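Local atomic coordinates of oligogalacturonate lyase (Yersinia enterocolitica subsp. enterocolitica, PDB entry 3PE7), a protein that cleaves pectin-derived oligogalacturonates by beta-elimination in the cytoplasm, using a seven-bladed beta-propeller that carries a manganese ion. Residues 7-12 against 70-75; 16-21 against 335-340; 23-28 against 376-381; 41-46 against 358-363. All blocks are in the same frame, centred on the assembly; numbering follows the deposited sequence.

Contact 1: 7-12 against 70-75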
loop_
_atom_site.group_PDB
_atom_site.type_symbol
_atom_site.label_atom_id
_atom_site.label_comp_id
_atom_site.label_asym_id
_atom_site.label_seq_id
_atom_site.Cartn_x
_atom_site.Cartn_y
_atom_site.Cartn_z
ATOM N N ILE A 7 -7.128 19.480 15.306
ATOM C CA ILE A 7 -6.241 20.558 14.874
ATOM C C ILE A 7 -6.658 21.037 13.497
ATOM O O ILE A 7 -6.964 20.218 12.628
ATOM C CB ILE A 7 -4.753 20.155 14.828
ATOM C CG1 ILE A 7 -4.569 18.804 14.150
ATOM C CG2 ILE A 7 -4.171 20.158 16.224
ATOM C CD1 ILE A 7 -3.160 18.557 13.721
ATOM N N PRO A 8 -6.692 22.368 13.304
ATOM C CA PRO A 8 -7.024 22.907 11.986
ATOM C C PRO A 8 -5.808 22.918 11.069
ATOM O O PRO A 8 -4.706 23.295 11.485
ATOM C CB PRO A 8 -7.481 24.333 12.295
ATOM C CG PRO A 8 -6.744 24.709 13.553
ATOM C CD PRO A 8 -6.568 23.419 14.334
ATOM N N LEU A 9 -5.999 22.496 9.825
ATOM C CA LEU A 9 -4.893 22.519 8.884
ATOM C C LEU A 9 -5.142 23.543 7.799
ATOM O O LEU A 9 -6.283 23.749 7.392
ATOM C CB LEU A 9 -4.691 21.143 8.261
ATOM C CG LEU A 9 -4.424 19.990 9.228
ATOM C CD1 LEU A 9 -4.214 18.738 8.413
ATOM C CD2 LEU A 9 -3.219 20.274 10.100
ATOM N N THR A 10 -4.065 24.148 7.319
ATOM C CA THR A 10 -4.129 25.009 6.148
ATOM C C THR A 10 -3.864 24.190 4.889
ATOM O O THR A 10 -2.980 23.333 4.884
ATOM C CB THR A 10 -3.081 26.139 6.258
ATOM O OG1 THR A 10 -3.330 26.923 7.425
ATOM C CG2 THR A 10 -3.122 27.035 5.053
ATOM N N PHE A 11 -4.657 24.416 3.844
ATOM C CA PHE A 11 -4.492 23.727 2.570
ATOM C C PHE A 11 -3.867 24.741 1.625
ATOM O O PHE A 11 -4.466 25.803 1.350
ATOM C CB PHE A 11 -5.848 23.292 1.996
ATOM C CG PHE A 11 -6.477 22.094 2.673
ATOM C CD1 PHE A 11 -7.659 21.561 2.158
ATOM C CD2 PHE A 11 -5.890 21.486 3.790
ATOM C CE1 PHE A 11 -8.281 20.464 2.747
ATOM C CE2 PHE A 11 -6.486 20.390 4.399
ATOM C CZ PHE A 11 -7.691 19.853 3.876
ATOM N N ASP A 12 -2.684 24.435 1.111
ATOM C CA ASP A 12 -1.965 25.388 0.269
ATOM C C ASP A 12 -1.963 24.949 -1.194
ATOM O O ASP A 12 -1.366 23.921 -1.554
ATOM C CB ASP A 12 -0.545 25.604 0.794
ATOM C CG ASP A 12 -0.532 26.269 2.163
ATOM O OD1 ASP A 12 -0.979 27.425 2.253
ATOM O OD2 ASP A 12 -0.087 25.656 3.141
ATOM N N GLN A 70 -11.252 21.079 6.933
ATOM C CA GLN A 70 -9.792 21.141 7.111
ATOM C C GLN A 70 -9.372 20.854 8.552
ATOM O O GLN A 70 -8.290 21.220 8.962
ATOM C CB GLN A 70 -9.200 22.454 6.566
ATOM C CG GLN A 70 -9.572 22.638 5.100
ATOM C CD GLN A 70 -9.032 23.885 4.442
ATOM O OE1 GLN A 70 -9.454 24.224 3.330
ATOM N NE2 GLN A 70 -8.108 24.581 5.109
ATOM N N VAL A 71 -10.229 20.167 9.303
ATOM C CA VAL A 71 -9.876 19.757 10.655
ATOM C C VAL A 71 -9.449 18.302 10.689
ATOM O O VAL A 71 -10.119 17.443 10.118
ATOM C CB VAL A 71 -11.048 20.023 11.657
ATOM C CG1 VAL A 71 -10.738 19.425 13.037
ATOM C CG2 VAL A 71 -11.317 21.522 11.761
ATOM N N ALA A 72 -8.308 18.045 11.338
ATOM C CA ALA A 72 -7.814 16.686 11.559
ATOM C C ALA A 72 -8.095 16.267 13.000
ATOM O O ALA A 72 -7.785 17.000 13.945
ATOM C CB ALA A 72 -6.337 16.637 11.296
ATOM N N THR A 73 -8.677 15.091 13.170
ATOM C CA THR A 73 -8.900 14.556 14.506
ATOM C C THR A 73 -7.891 13.437 14.770
ATOM O O THR A 73 -7.756 12.527 13.957
ATOM C CB THR A 73 -10.335 14.013 14.642
ATOM O OG1 THR A 73 -11.265 15.068 14.354
ATOM C CG2 THR A 73 -10.588 13.474 16.083
ATOM N N GLN A 74 -7.194 13.512 15.900
ATOM C CA GLN A 74 -6.264 12.454 16.291
ATOM C C GLN A 74 -7.031 11.217 16.703
ATOM O O GLN A 74 -7.885 11.280 17.612
ATOM C CB GLN A 74 -5.358 12.923 17.441
ATOM C CG GLN A 74 -4.252 11.920 17.775
ATOM C CD GLN A 74 -3.274 12.459 18.789
ATOM O OE1 GLN A 74 -3.156 13.677 18.970
ATOM N NE2 GLN A 74 -2.529 11.558 19.429
ATOM N N LEU A 75 -6.721 10.099 16.052
ATOM C CA LEU A 75 -7.450 8.832 16.237
ATOM C C LEU A 75 -6.773 7.900 17.229
ATOM O O LEU A 75 -7.443 7.177 17.951
ATOM C CB LEU A 75 -7.606 8.088 14.908
ATOM C CG LEU A 75 -8.315 8.826 13.762
ATOM C CD1 LEU A 75 -8.346 7.905 12.537
ATOM C CD2 LEU A 75 -9.736 9.202 14.177
#

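Contact 2: 16-21 against 335-340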
loop_
_atom_site.group_PDB
_atom_site.type_symbol
_atom_site.label_atom_id
_atom_site.label_comp_id
_atom_site.label_asym_id
_atom_site.label_seq_id
_atom_site.Cartn_x
_atom_site.Cartn_y
_atom_site.Cartn_z
ATOM N N ASP A 16 1.653 23.092 -10.468
ATOM C CA ASP A 16 2.871 22.308 -10.692
ATOM C C ASP A 16 3.869 23.021 -11.616
ATOM O O ASP A 16 3.477 23.549 -12.648
ATOM C CB ASP A 16 2.508 20.947 -11.295
ATOM C CG ASP A 16 3.708 20.019 -11.379
ATOM O OD1 ASP A 16 4.422 20.045 -12.402
ATOM O OD2 ASP A 16 3.965 19.306 -10.393
ATOM N N ALA A 17 5.144 22.997 -11.236
ATOM C CA ALA A 17 6.216 23.719 -11.942
ATOM C C ALA A 17 6.416 23.264 -13.384
ATOM O O ALA A 17 6.785 24.063 -14.236
ATOM C CB ALA A 17 7.529 23.608 -11.166
ATOM N N SER A 18 6.134 21.990 -13.652
ATOM C CA SER A 18 6.373 21.398 -14.961
ATOM C C SER A 18 5.105 21.267 -15.782
ATOM O O SER A 18 5.138 21.491 -16.993
ATOM C CB SER A 18 7.027 20.008 -14.820
ATOM O OG SER A 18 8.329 20.126 -14.300
ATOM N N THR A 19 3.990 20.908 -15.141
ATOM C CA THR A 19 2.768 20.551 -15.896
ATOM C C THR A 19 1.642 21.571 -15.789
ATOM O O THR A 19 0.673 21.526 -16.555
ATOM C CB THR A 19 2.194 19.194 -15.444
ATOM O OG1 THR A 19 1.566 19.348 -14.163
ATOM C CG2 THR A 19 3.294 18.152 -15.348
ATOM N N GLY A 20 1.747 22.452 -14.802
ATOM C CA GLY A 20 0.738 23.450 -14.538
ATOM C C GLY A 20 -0.503 22.925 -13.840
ATOM O O GLY A 20 -1.442 23.689 -13.611
ATOM N N ALA A 21 -0.512 21.632 -13.484
ATOM C CA ALA A 21 -1.665 21.036 -12.786
ATOM C C ALA A 21 -1.895 21.679 -11.418
ATOM O O ALA A 21 -0.943 22.066 -10.744
ATOM C CB ALA A 21 -1.456 19.530 -12.609
ATOM N N VAL A 335 1.537 13.918 -15.197
ATOM C CA VAL A 335 0.485 14.775 -14.659
ATOM C C VAL A 335 0.966 15.838 -13.668
ATOM O O VAL A 335 0.408 16.943 -13.591
ATOM C CB VAL A 335 -0.702 13.944 -14.097
ATOM C CG1 VAL A 335 -1.356 13.130 -15.226
ATOM C CG2 VAL A 335 -0.258 13.029 -12.986
ATOM N N ALA A 336 2.015 15.502 -12.928
ATOM C CA ALA A 336 2.578 16.408 -11.923
ATOM C C ALA A 336 3.886 15.842 -11.406
ATOM O O ALA A 336 4.230 14.702 -11.687
ATOM C CB ALA A 336 1.605 16.613 -10.778
ATOM N N ARG A 337 4.615 16.663 -10.662
ATOM C CA ARG A 337 5.842 16.235 -10.011
ATOM C C ARG A 337 5.513 15.761 -8.608
ATOM O O ARG A 337 4.771 16.425 -7.882
ATOM C CB ARG A 337 6.810 17.420 -9.899
ATOM C CG ARG A 337 7.149 18.096 -11.241
ATOM C CD ARG A 337 7.958 19.399 -11.006
ATOM N NE ARG A 337 9.305 19.100 -10.499
ATOM C CZ ARG A 337 10.360 18.834 -11.259
ATOM N NH1 ARG A 337 10.267 18.879 -12.593
ATOM N NH2 ARG A 337 11.513 18.532 -10.691
ATOM N N HIS A 338 6.070 14.619 -8.208
ATOM C CA HIS A 338 6.095 14.308 -6.774
ATOM C C HIS A 338 7.297 14.980 -6.079
ATOM O O HIS A 338 7.180 15.444 -4.928
ATOM C CB HIS A 338 6.024 12.784 -6.510
ATOM C CG HIS A 338 7.220 12.010 -6.978
ATOM N ND1 HIS A 338 7.167 11.099 -8.009
ATOM C CD2 HIS A 338 8.491 11.979 -6.516
ATOM C CE1 HIS A 338 8.368 10.571 -8.193
ATOM N NE2 HIS A 338 9.188 11.089 -7.291
ATOM N N ASP A 339 8.436 15.052 -6.774
ATOM C CA ASP A 339 9.661 15.685 -6.221
ATOM C C ASP A 339 10.129 15.129 -4.867
ATOM O O ASP A 339 10.781 15.844 -4.087
ATOM C CB ASP A 339 9.491 17.215 -6.107
ATOM C CG ASP A 339 9.879 17.955 -7.367
ATOM O OD1 ASP A 339 10.849 17.535 -8.050
ATOM O OD2 ASP A 339 9.217 18.974 -7.660
ATOM N N THR A 340 9.821 13.872 -4.570
ATOM C CA THR A 340 10.312 13.293 -3.313
ATOM C C THR A 340 11.817 13.058 -3.364
ATOM O O THR A 340 12.376 12.830 -4.441
ATOM C CB THR A 340 9.541 12.019 -2.879
ATOM O OG1 THR A 340 9.702 11.863 -1.472
ATOM C CG2 THR A 340 10.061 10.766 -3.570
HETATM O O HOH W 1 3.162 18.532 -7.896
#

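Contact 3: 23-28 against 376-381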
loop_
_atom_site.group_PDB
_atom_site.type_symbol
_atom_site.label_atom_id
_atom_site.label_comp_id
_atom_site.label_asym_id
_atom_site.label_seq_id
_atom_site.Cartn_x
_atom_site.Cartn_y
_atom_site.Cartn_z
ATOM N N VAL A 23 -2.266 21.654 -7.618
ATOM C CA VAL A 23 -1.803 20.785 -6.538
ATOM C C VAL A 23 -2.135 21.462 -5.219
ATOM O O VAL A 23 -1.943 22.670 -5.067
ATOM C CB VAL A 23 -0.277 20.503 -6.621
ATOM C CG1 VAL A 23 0.180 19.535 -5.517
ATOM C CG2 VAL A 23 0.088 19.920 -7.969
ATOM N N THR A 24 -2.659 20.691 -4.277
ATOM C CA THR A 24 -2.949 21.227 -2.946
ATOM C C THR A 24 -2.183 20.410 -1.918
ATOM O O THR A 24 -2.310 19.183 -1.890
ATOM C CB THR A 24 -4.468 21.214 -2.652
ATOM O OG1 THR A 24 -5.121 22.047 -3.624
ATOM C CG2 THR A 24 -4.748 21.774 -1.258
ATOM N N ARG A 25 -1.374 21.090 -1.107
ATOM C CA ARG A 25 -0.706 20.463 0.038
ATOM C C ARG A 25 -1.635 20.528 1.245
ATOM O O ARG A 25 -2.153 21.602 1.586
ATOM C CB ARG A 25 0.575 21.212 0.364
ATOM C CG ARG A 25 1.426 20.535 1.433
ATOM C CD ARG A 25 2.708 21.285 1.623
ATOM N NE ARG A 25 2.462 22.603 2.223
ATOM C CZ ARG A 25 3.308 23.623 2.146
ATOM N NH1 ARG A 25 4.452 23.496 1.491
ATOM N NH2 ARG A 25 2.996 24.784 2.734
ATOM N N LEU A 26 -1.822 19.382 1.892
ATOM C CA LEU A 26 -2.843 19.254 2.937
ATOM C C LEU A 26 -2.293 19.391 4.351
ATOM O O LEU A 26 -3.048 19.661 5.284
ATOM C CB LEU A 26 -3.548 17.903 2.813
ATOM C CG LEU A 26 -4.217 17.546 1.482
ATOM C CD1 LEU A 26 -4.776 16.137 1.567
ATOM C CD2 LEU A 26 -5.325 18.528 1.133
ATOM N N THR A 27 -0.990 19.174 4.510
ATOM C CA THR A 27 -0.369 19.115 5.841
ATOM C C THR A 27 0.861 20.028 5.885
ATOM O O THR A 27 1.469 20.310 4.827
ATOM C CB THR A 27 0.042 17.654 6.211
ATOM O OG1 THR A 27 0.970 17.165 5.239
ATOM C CG2 THR A 27 -1.178 16.730 6.248
ATOM N N PRO A 28 1.219 20.513 7.089
ATOM C CA PRO A 28 2.319 21.468 7.210
ATOM C C PRO A 28 3.687 20.775 7.211
ATOM O O PRO A 28 3.897 19.863 8.017
ATOM C CB PRO A 28 2.044 22.147 8.564
ATOM C CG PRO A 28 1.336 21.088 9.382
ATOM C CD PRO A 28 0.531 20.277 8.385
ATOM N N ALA A 376 4.863 15.344 3.589
ATOM C CA ALA A 376 3.544 15.977 3.641
ATOM C C ALA A 376 2.634 15.289 2.625
ATOM O O ALA A 376 3.109 14.560 1.743
ATOM C CB ALA A 376 3.656 17.513 3.341
ATOM N N LEU A 377 1.336 15.526 2.753
ATOM C CA LEU A 377 0.340 14.982 1.833
ATOM C C LEU A 377 -0.059 16.012 0.781
ATOM O O LEU A 377 -0.227 17.200 1.073
ATOM C CB LEU A 377 -0.910 14.507 2.596
ATOM C CG LEU A 377 -0.767 13.116 3.252
ATOM C CD1 LEU A 377 -0.015 13.217 4.574
ATOM C CD2 LEU A 377 -2.122 12.469 3.435
ATOM N N TYR A 378 -0.211 15.531 -0.449
ATOM C CA TYR A 378 -0.568 16.360 -1.611
ATOM C C TYR A 378 -1.667 15.704 -2.421
ATOM O O TYR A 378 -1.723 14.470 -2.543
ATOM C CB TYR A 378 0.637 16.539 -2.550
ATOM C CG TYR A 378 1.803 17.196 -1.886
ATOM C CD1 TYR A 378 2.671 16.452 -1.069
ATOM C CD2 TYR A 378 2.029 18.569 -2.029
ATOM C CE1 TYR A 378 3.746 17.060 -0.415
ATOM C CE2 TYR A 378 3.105 19.193 -1.374
ATOM C CZ TYR A 378 3.955 18.409 -0.578
ATOM O OH TYR A 378 5.004 18.997 0.061
ATOM N N LEU A 379 -2.532 16.545 -2.982
ATOM C CA LEU A 379 -3.518 16.137 -3.984
ATOM C C LEU A 379 -3.230 16.870 -5.297
ATOM O O LEU A 379 -3.268 18.103 -5.342
ATOM C CB LEU A 379 -4.944 16.447 -3.502
ATOM C CG LEU A 379 -5.519 15.550 -2.402
ATOM C CD1 LEU A 379 -6.787 16.158 -1.791
ATOM C CD2 LEU A 379 -5.790 14.139 -2.985
ATOM N N ALA A 380 -2.958 16.102 -6.352
ATOM C CA ALA A 380 -2.778 16.684 -7.701
ATOM C C ALA A 380 -4.019 16.448 -8.558
ATOM O O ALA A 380 -4.518 15.332 -8.627
ATOM C CB ALA A 380 -1.538 16.095 -8.365
ATOM N N THR A 381 -4.507 17.507 -9.216
ATOM C CA THR A 381 -5.698 17.422 -10.067
ATOM C C THR A 381 -5.326 16.934 -11.437
ATOM O O THR A 381 -4.418 17.473 -12.073
ATOM C CB THR A 381 -6.416 18.799 -10.154
ATOM O OG1 THR A 381 -6.810 19.180 -8.839
ATOM C CG2 THR A 381 -7.692 18.689 -11.025
#

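Contact 4: 41-46 against 358-363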
loop_
_atom_site.group_PDB
_atom_site.type_symbol
_atom_site.label_atom_id
_atom_site.label_comp_id
_atom_site.label_asym_id
_atom_site.label_seq_id
_atom_site.Cartn_x
_atom_site.Cartn_y
_atom_site.Cartn_z
ATOM N N LYS A 41 -7.584 1.102 2.045
ATOM C CA LYS A 41 -8.572 2.192 2.022
ATOM C C LYS A 41 -8.240 3.318 3.000
ATOM O O LYS A 41 -8.080 3.068 4.207
ATOM C CB LYS A 41 -9.992 1.658 2.300
ATOM C CG LYS A 41 -11.043 2.759 2.345
ATOM C CD LYS A 41 -12.430 2.165 2.607
ATOM C CE LYS A 41 -13.426 3.276 2.920
ATOM N NZ LYS A 41 -14.800 2.714 3.199
ATOM N N CYS A 42 -8.116 4.551 2.473
ATOM C CA CYS A 42 -7.900 5.739 3.309
ATOM C C CYS A 42 -8.923 6.866 3.151
ATOM O O CYS A 42 -9.026 7.700 4.020
ATOM C CB CYS A 42 -6.485 6.335 3.121
ATOM S SG CYS A 42 -6.078 6.804 1.407
ATOM N N PHE A 43 -9.644 6.896 2.026
ATOM C CA PHE A 43 -10.729 7.845 1.851
ATOM C C PHE A 43 -12.045 7.206 2.258
ATOM O O PHE A 43 -12.265 6.050 1.964
ATOM C CB PHE A 43 -10.858 8.277 0.389
ATOM C CG PHE A 43 -9.788 9.201 -0.062
ATOM C CD1 PHE A 43 -9.879 10.569 0.187
ATOM C CD2 PHE A 43 -8.696 8.700 -0.776
ATOM C CE1 PHE A 43 -8.870 11.446 -0.277
ATOM C CE2 PHE A 43 -7.680 9.552 -1.207
ATOM C CZ PHE A 43 -7.776 10.922 -0.970
ATOM N N THR A 44 -12.921 7.968 2.907
ATOM C CA THR A 44 -14.297 7.492 3.119
ATOM C C THR A 44 -14.991 7.397 1.748
ATOM O O THR A 44 -14.537 7.989 0.780
ATOM C CB THR A 44 -15.096 8.376 4.099
ATOM O OG1 THR A 44 -15.051 9.753 3.704
ATOM C CG2 THR A 44 -14.522 8.243 5.498
ATOM N N ARG A 45 -16.080 6.647 1.677
ATOM C CA ARG A 45 -16.721 6.375 0.381
ATOM C C ARG A 45 -17.134 7.633 -0.381
ATOM O O ARG A 45 -17.035 7.667 -1.612
ATOM C CB ARG A 45 -17.917 5.449 0.571
ATOM C CG ARG A 45 -17.514 4.035 0.960
ATOM C CD ARG A 45 -18.753 3.204 1.368
ATOM N NE ARG A 45 -19.416 3.744 2.541
ATOM C CZ ARG A 45 -20.518 3.215 3.068
ATOM N NH1 ARG A 45 -21.059 2.130 2.521
ATOM N NH2 ARG A 45 -21.079 3.774 4.130
ATOM N N ASP A 46 -17.570 8.663 0.337
ATOM C CA ASP A 46 -17.994 9.903 -0.308
ATOM C C ASP A 46 -16.837 10.879 -0.581
ATOM O O ASP A 46 -17.055 11.998 -1.037
ATOM C CB ASP A 46 -19.139 10.579 0.466
ATOM C CG ASP A 46 -18.678 11.319 1.707
ATOM O OD1 ASP A 46 -17.508 11.156 2.151
ATOM O OD2 ASP A 46 -19.515 12.081 2.254
ATOM N N PHE A 358 -5.817 7.013 -6.500
ATOM C CA PHE A 358 -6.838 7.935 -6.957
ATOM C C PHE A 358 -7.824 8.272 -5.841
ATOM O O PHE A 358 -8.130 7.419 -5.011
ATOM C CB PHE A 358 -7.592 7.339 -8.167
ATOM C CG PHE A 358 -6.740 7.174 -9.398
ATOM C CD1 PHE A 358 -6.097 5.972 -9.662
ATOM C CD2 PHE A 358 -6.577 8.227 -10.299
ATOM C CE1 PHE A 358 -5.305 5.788 -10.832
ATOM C CE2 PHE A 358 -5.781 8.071 -11.453
ATOM C CZ PHE A 358 -5.143 6.842 -11.719
ATOM N N THR A 359 -8.300 9.519 -5.813
ATOM C CA THR A 359 -9.437 9.878 -4.984
ATOM C C THR A 359 -10.655 9.071 -5.480
ATOM O O THR A 359 -10.668 8.609 -6.618
ATOM C CB THR A 359 -9.753 11.375 -5.069
ATOM O OG1 THR A 359 -9.810 11.780 -6.445
ATOM C CG2 THR A 359 -8.680 12.201 -4.327
ATOM N N PRO A 360 -11.679 8.907 -4.626
ATOM C CA PRO A 360 -12.834 8.100 -5.047
ATOM C C PRO A 360 -13.504 8.587 -6.353
ATOM O O PRO A 360 -14.114 7.776 -7.080
ATOM C CB PRO A 360 -13.788 8.214 -3.837
ATOM C CG PRO A 360 -12.852 8.329 -2.663
ATOM C CD PRO A 360 -11.730 9.217 -3.182
ATOM N N ASP A 361 -13.384 9.879 -6.653
ATOM C CA ASP A 361 -13.991 10.453 -7.874
ATOM C C ASP A 361 -13.116 10.370 -9.129
ATOM O O ASP A 361 -13.540 10.777 -10.213
ATOM C CB ASP A 361 -14.501 11.886 -7.623
ATOM C CG ASP A 361 -13.393 12.889 -7.361
ATOM O OD1 ASP A 361 -12.207 12.529 -7.452
ATOM O OD2 ASP A 361 -13.727 14.061 -7.059
ATOM N N ASP A 362 -11.901 9.834 -8.964
ATOM C CA ASP A 362 -10.906 9.678 -10.034
ATOM C C ASP A 362 -10.408 11.008 -10.619
ATOM O O ASP A 362 -9.806 11.019 -11.695
ATOM C CB ASP A 362 -11.414 8.752 -11.159
ATOM C CG ASP A 362 -11.380 7.289 -10.758
ATOM O OD1 ASP A 362 -11.910 6.454 -11.517
ATOM O OD2 ASP A 362 -10.804 6.989 -9.684
ATOM N N LYS A 363 -10.616 12.111 -9.896
ATOM C CA LYS A 363 -10.232 13.424 -10.420
ATOM C C LYS A 363 -8.865 13.881 -9.935
ATOM O O LYS A 363 -8.259 14.797 -10.520
ATOM C CB LYS A 363 -11.276 14.480 -10.046
ATOM C CG LYS A 363 -12.701 14.170 -10.551
ATOM C CD LYS A 363 -12.950 14.650 -11.954
ATOM C CE LYS A 363 -14.365 14.245 -12.466
ATOM N NZ LYS A 363 -15.375 14.545 -11.435
#

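Contact 1: 7-12 against 70-75
Gln70 lays its side chain across one face of the Phe11 ring, with CG 3.5 Å from the ring centroid in a CH-pi contact. Beyond CG the glutamine runs extended, which carries its amide past CG and CD1 of the phenylalanine; the amide and ring planes are stacked, only 15° apart. The same amide is held by a hydrogen bond, Gln70 NE2 giving to Leu9 O at 3.0 Å in the plane of that carbonyl, which should limit its rotation while its carbon chain covers the ring. Leu9 is gripped from both ends, because its N also donates to Gln70 O, at 2.8 Å. These bonds continue an antiparallel pairing in which strand 6-8 forms an outermost strand of a propeller blade, next to strand 71-74. Ile7 and Ala72 make the hydrogen-bonded pair, exchanging bonds of 2.9 Å from Ile7 N to Ala72 O and from Ala72 N to Ile7 O. With chi1 at 46°, Ile7 CG1 sits between its own backbone N and carbonyl carbon and reaches Ala72 CB at 4.0 Å. Leu9 CD1 approaches that same methyl at 4.2 Å, while the side chains of Pro8 and Val71 point to the other face of the sheet.

Contact 2: 16-21 against 335-340
The side chains of Asp16 and Arg337 cross at about a right angle where the loop between strands 12-15 and 22-25 meets the end of strand 331-337, at the seam between two neighbouring blades of the propeller. The aspartate heads an Asx turn: its OD1 accepts from Ser18 N and from Thr19 N, both at 2.9 Å, the second on the anti lone pair. Its other oxygen faces across the seam. Arg337 N donates to Asp16 OD2 at 2.7 Å, almost straight at 173° but arriving from above the carboxylate plane. CG of Asp16 stands anti to the backbone N (chi1 -172°), which brings the carboxylate alongside the strand, with OD2 against Ala336 CB and Arg337 CB. A water links OD2 to Arg337 O, so both backbone polar groups of the arginine are tied to one carboxylate oxygen.

The guanidinium is turned elsewhere. A bend at chi3 swings it back toward Asp339, which it grips side-on through NE and NH2 in a salt bridge, while NH1 extends in the guanidinium plane to Ser18 OG at 2.9 Å. The charge of Arg337 is thus met within its own segment, and Asp16 serves the backbone instead. Phe321 packs against both Ser18 and Arg337. Next to Ser18, Thr19 OG1 does double duty, accepting from Ala21 N in an ST turn and donating to Val335 O at 2.7 Å from 47° above the carbonyl plane.

Contact 3: 23-28 against 376-381
Arg25 lies side by side with Tyr378, its aliphatic chain running along one flank of the ring in the same direction, CG 3.5 Å from Tyr378 CE2 and CD 3.6 Å from the tyrosine OH. CG is anti to the backbone N (chi1 -173°), which sets this methylene against the ring; the bend at chi3 then turns the guanidinium steeply to the ring plane, and its NH2 forms a salt bridge with Asp12. Val23 CG1 meets the same ring near CD2, so the phenol is bordered by two residues of one strand, while Phe367 meets it from the neighbouring strand.

Beneath these side chains the backbones pair antiparallel. Thr24 and Leu379 exchange two hydrogen bonds of 2.9 Å, Thr24 N to Leu379 O and Leu379 N to Thr24 O, and Leu26 N gives a further one to Leu377 O. Where strand 22-25 has ended, a side chain takes over from the main chain: Thr27 OG1, placed between its own N and carbonyl carbon (chi1 59°), accepts from Leu377 N at 3.0 Å. Leu26 CD1 also touches Leu379 CD1 at 3.9 Å. Strands 12-15 and 22-25 from the N-terminal region thus complete a blade whose other three strands, 357-358, 364-369 and 376-381, come from the C-terminal end, the molecular-velcro closure by which many beta-propellers seal their ring.

Contact 4: 41-46 against 358-363
The face of the Phe43 ring, rather than any polar group, receives the opposite loop: Pro360 CD stands over it at 4.1 Å from the centroid, 26° off the normal, in a CH-pi contact. The proline and the phenylalanine side chains cross at about a right angle, and the pyrrolidine carbons reach back beyond the ring, CG lying 3.6 Å from Phe43 CB. At the far end Thr359 takes over. Its CG2 methyl approaches Phe43 CZ at 3.7 Å, and its CA sits above the same ring face, displaced toward the rim. With chi1 near -73°, Phe43 directs its ring away from its own carbonyl carbon and along the Thr359-Pro360 step.

That step opens a type I beta turn from Thr359 to Asp362, closed by Asp362 N to Thr359 O. The turn joins strand 357-358 to strand 364-369, and Phe43 belongs to the loop between strands 33-34 and 49-54, so two neighbouring propeller blades meet here. Asp361 braces the turn with two bonds: OD1 accepts from Thr359 OG1 at 2.7 Å and from Lys363 N at 2.9 Å, the donors coming from opposite faces of the carboxylate plane, the second defining an Asx turn. A chi1 of 49° sends Thr359 OG1 to the aspartate and its CG2 to the ring. Leu50 and Leu366 also pack on Phe43. Asp362 OD1 turns to Asn291. Between these two segments, then, the contact rests on apolar and CH-pi packing, with Thr44 O and Arg45 O bordering the proline ring, and not on polar pairing.

From the N terminus, strand 6-8 is paired by contact 1 with strand 71-74, closing a loop of 57 residues at the edge of one blade. The chain then passes directly into the neighbouring blade, where the loop at 16-21 reaches strand 331-337 in contact 2 and strand 22-25 joins strand 376-381 in contact 3, each spanning most of the sequence. Contact 4, between the loops at 41-46 and 358-363, nests inside contact 3; every other pair crosses. Contact 3 touches all the others: Phe11 packs on Thr24 and Leu26, Ala336 on Ala380, and Leu379 meets Thr359 and Phe43. Together they tie three successive blades around the closure of the ring.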